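Local structure of thiamine-binding periplasmic protein (Escherichia coli, 2QRY) at residues Arg155-Asp160 against Lys192-Thr197. The protein binds thiamine, thiamine phosphate and thiamine diphosphate in the periplasm and serves as the solute-binding component of the ThiBPQ ABC transporter for thiamine import. Numbering follows the deposited sequence.
Sequences RVIYQD and KTVTVT
Strands 156-159 and 193-197 pair in parallel, their axes 4.8 Å apart at 21°, with Val-156 N donating to Lys-192 O (2.7 Å), Val-194 N to Val-156 O and Thr-197 N to Tyr-158 O. The register slips by one residue: Val-156 faces Thr-193, but Tyr-158 faces Val-196. The extra residue fits a beta bulge at Val-194, whose phi/psi of -76°/-45° leaves the extended range, consistent with its side chain pointing toward the partner strand. There CG2 lies over one face of the Arg-155 guanidinium, 3.4 Å from NH2, while CB meets Ile-157 CG1. Val-196 CG2, anti to its own carbonyl carbon, covers one face of the Tyr-158 ring, offset toward the rim at CZ, in a CH-pi contact 4.0 Å from the centroid. A water in the ring plane joins Tyr-158 OH, also hydrogen-bonded to Trp-324 NE1, to Thr-193 OG1, also bonded to Leu-189 O. Helices 165-178 and 182-190 fill most of the link; Leu-170 packs on the Tyr-158 face, making the beta-alpha-beta crossover right-handed. The bulge thus interrupts the ladder (Tyr-158 N to Thr-195 O, 3.6 Å, unbonded); short bonding resumes at Asp-160 N to Thr-197 O (2.8 Å), beside Gln-159, whose NE2 bonds Leu-216 O near thiamine-binding Ser-164 and Trp-200.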
ATOM      1  N   ARG A 155      -4.624 -12.228 -18.878  1.00 26.82           N
ATOM      2  CA  ARG A 155      -5.764 -11.835 -18.061  1.00 25.11           C
ATOM      3  C   ARG A 155      -5.200 -11.016 -16.902  1.00 22.63           C
ATOM      4  O   ARG A 155      -4.271 -11.447 -16.220  1.00 20.28           O
ATOM      5  CB  ARG A 155      -6.476 -13.068 -17.498  1.00 28.67           C
ATOM      6  CG  ARG A 155      -6.548 -14.254 -18.440  1.00 34.09           C
ATOM      7  CD  ARG A 155      -7.665 -14.123 -19.450  1.00 36.83           C
ATOM      8  NE  ARG A 155      -8.975 -14.017 -18.810  1.00 40.75           N
ATOM      9  CZ  ARG A 155      -9.418 -14.839 -17.862  1.00 41.71           C
ATOM     10  NH1 ARG A 155      -8.653 -15.839 -17.431  1.00 43.03           N
ATOM     11  NH2 ARG A 155     -10.631 -14.661 -17.350  1.00 39.28           N
ATOM     12  N   VAL A 156      -5.769  -9.842 -16.672  1.00 21.17           N
ATOM     13  CA  VAL A 156      -5.298  -8.980 -15.603  1.00 20.26           C
ATOM     14  C   VAL A 156      -6.397  -8.559 -14.636  1.00 18.28           C
ATOM     15  O   VAL A 156      -7.544  -8.379 -15.025  1.00 17.83           O
ATOM     16  CB  VAL A 156      -4.646  -7.707 -16.188  1.00 19.95           C
ATOM     17  CG1 VAL A 156      -4.395  -6.689 -15.098  1.00 21.39           C
ATOM     18  CG2 VAL A 156      -3.338  -8.066 -16.863  1.00 23.83           C
ATOM     19  N   ILE A 157      -6.026  -8.421 -13.368  1.00 17.23           N
ATOM     20  CA  ILE A 157      -6.940  -7.963 -12.328  1.00 17.65           C
ATOM     21  C   ILE A 157      -6.203  -6.905 -11.500  1.00 17.92           C
ATOM     22  O   ILE A 157      -5.025  -7.067 -11.186  1.00 18.98           O
ATOM     23  CB  ILE A 157      -7.391  -9.127 -11.400  1.00 15.38           C
ATOM     24  CG1 ILE A 157      -8.402 -10.011 -12.137  1.00 17.14           C
ATOM     25  CG2 ILE A 157      -8.036  -8.577 -10.132  1.00 15.15           C
ATOM     26  CD1 ILE A 157      -8.865 -11.225 -11.356  1.00 16.33           C
ATOM     27  N   TYR A 158      -6.876  -5.810 -11.168  1.00 18.06           N
ATOM     28  CA  TYR A 158      -6.243  -4.778 -10.351  1.00 18.24           C
ATOM     29  C   TYR A 158      -7.283  -4.084  -9.482  1.00 18.89           C
ATOM     30  O   TYR A 158      -8.465  -4.422  -9.543  1.00 21.19           O
ATOM     31  CB  TYR A 158      -5.481  -3.776 -11.233  1.00 15.72           C
ATOM     32  CG  TYR A 158      -6.347  -2.971 -12.175  1.00 15.87           C
ATOM     33  CD1 TYR A 158      -6.898  -1.755 -11.779  1.00 14.31           C
ATOM     34  CD2 TYR A 158      -6.625  -3.433 -13.461  1.00 12.43           C
ATOM     35  CE1 TYR A 158      -7.706  -1.016 -12.641  1.00 14.71           C
ATOM     36  CE2 TYR A 158      -7.434  -2.700 -14.327  1.00 13.86           C
ATOM     37  CZ  TYR A 158      -7.970  -1.498 -13.911  1.00 11.39           C
ATOM     38  OH  TYR A 158      -8.778  -0.781 -14.759  1.00 15.24           O
ATOM     39  N   GLN A 159      -6.850  -3.126  -8.665  1.00 20.90           N
ATOM     40  CA  GLN A 159      -7.764  -2.432  -7.759  1.00 19.05           C
ATOM     41  C   GLN A 159      -8.221  -1.047  -8.192  1.00 19.41           C
ATOM     42  O   GLN A 159      -7.566  -0.367  -8.982  1.00 17.15           O
ATOM     43  CB  GLN A 159      -7.146  -2.319  -6.361  1.00 18.26           C
ATOM     44  CG  GLN A 159      -6.564  -3.613  -5.810  1.00 19.83           C
ATOM     45  CD  GLN A 159      -5.264  -3.984  -6.486  1.00 19.83           C
ATOM     46  OE1 GLN A 159      -4.437  -3.125  -6.764  1.00 20.95           O
ATOM     47  NE2 GLN A 159      -5.072  -5.267  -6.746  1.00 23.76           N
ATOM     48  N   ASP A 160      -9.356  -0.642  -7.634  1.00 19.94           N
ATOM     49  CA  ASP A 160      -9.968   0.650  -7.904  1.00 20.35           C
ATOM     50  C   ASP A 160      -9.128   1.753  -7.265  1.00 19.78           C
ATOM     51  O   ASP A 160      -8.923   1.762  -6.055  1.00 19.08           O
ATOM     52  CB  ASP A 160     -11.377   0.672  -7.313  1.00 20.58           C
ATOM     53  CG  ASP A 160     -12.169   1.885  -7.745  1.00 22.23           C
ATOM     54  OD1 ASP A 160     -11.571   2.972  -7.868  1.00 23.46           O
ATOM     55  OD2 ASP A 160     -13.396   1.756  -7.945  1.00 23.29           O
ATOM     56  N   LYS A 192      -7.913  -6.521 -21.495  1.00 23.74           N
ATOM     57  CA  LYS A 192      -7.268  -7.661 -20.859  1.00 23.01           C
ATOM     58  C   LYS A 192      -7.688  -7.765 -19.399  1.00 22.13           C
ATOM     59  O   LYS A 192      -7.216  -8.637 -18.668  1.00 20.65           O
ATOM     60  CB  LYS A 192      -5.745  -7.523 -20.957  1.00 24.37           C
ATOM     61  CG  LYS A 192      -5.246  -7.295 -22.377  1.00 26.50           C
ATOM     62  CD  LYS A 192      -3.732  -7.162 -22.432  1.00 28.18           C
ATOM     63  CE  LYS A 192      -3.292  -6.759 -23.830  1.00 29.42           C
ATOM     64  NZ  LYS A 192      -1.842  -6.447 -23.889  1.00 33.07           N
ATOM     65  N   THR A 193      -8.594  -6.882 -18.987  1.00 20.43           N
ATOM     66  CA  THR A 193      -9.063  -6.854 -17.605  1.00 20.75           C
ATOM     67  C   THR A 193     -10.223  -7.792 -17.280  1.00 18.71           C
ATOM     68  O   THR A 193     -11.316  -7.664 -17.826  1.00 18.00           O
ATOM     69  CB  THR A 193      -9.483  -5.430 -17.208  1.00 20.58           C
ATOM     70  OG1 THR A 193      -8.411  -4.525 -17.490  1.00 20.94           O
ATOM     71  CG2 THR A 193      -9.807  -5.370 -15.723  1.00 21.39           C
ATOM     72  N   VAL A 194      -9.985  -8.731 -16.371  1.00 18.04           N
ATOM     73  CA  VAL A 194     -11.025  -9.666 -15.960  1.00 18.68           C
ATOM     74  C   VAL A 194     -11.991  -8.946 -15.018  1.00 19.07           C
ATOM     75  O   VAL A 194     -13.212  -9.054 -15.157  1.00 18.73           O
ATOM     76  CB  VAL A 194     -10.422 -10.889 -15.232  1.00 19.52           C
ATOM     77  CG1 VAL A 194     -11.532 -11.782 -14.706  1.00 19.44           C
ATOM     78  CG2 VAL A 194      -9.526 -11.666 -16.183  1.00 17.08           C
ATOM     79  N   THR A 195     -11.439  -8.200 -14.067  1.00 19.27           N
ATOM     80  CA  THR A 195     -12.263  -7.458 -13.120  1.00 18.39           C
ATOM     81  C   THR A 195     -11.442  -6.446 -12.327  1.00 17.51           C
ATOM     82  O   THR A 195     -10.210  -6.448 -12.371  1.00 16.59           O
ATOM     83  CB  THR A 195     -12.964  -8.409 -12.118  1.00 17.93           C
ATOM     84  OG1 THR A 195     -13.983  -7.686 -11.414  1.00 18.46           O
ATOM     85  CG2 THR A 195     -11.963  -8.964 -11.114  1.00 14.29           C
ATOM     86  N   VAL A 196     -12.140  -5.580 -11.606  1.00 16.48           N
ATOM     87  CA  VAL A 196     -11.500  -4.572 -10.784  1.00 17.06           C
ATOM     88  C   VAL A 196     -12.187  -4.586  -9.423  1.00 18.83           C
ATOM     89  O   VAL A 196     -13.398  -4.390  -9.334  1.00 20.50           O
ATOM     90  CB  VAL A 196     -11.647  -3.177 -11.395  1.00 18.46           C
ATOM     91  CG1 VAL A 196     -10.963  -2.151 -10.494  1.00 16.57           C
ATOM     92  CG2 VAL A 196     -11.065  -3.161 -12.798  1.00 14.59           C
ATOM     93  N   THR A 197     -11.414  -4.824  -8.369  1.00 17.98           N
ATOM     94  CA  THR A 197     -11.953  -4.872  -7.019  1.00 18.16           C
ATOM     95  C   THR A 197     -11.631  -3.584  -6.243  1.00 19.05           C
ATOM     96  O   THR A 197     -10.741  -2.820  -6.624  1.00 19.47           O
ATOM     97  CB  THR A 197     -11.362  -6.048  -6.246  1.00 17.27           C
ATOM     98  OG1 THR A 197      -9.984  -5.778  -5.975  1.00 17.42           O
ATOM     99  CG2 THR A 197     -11.455  -7.329  -7.064  1.00 18.37           C
TER
HETATM  100  O   HOH W   1      -9.517  -2.046 -17.086  1.00 15.24           O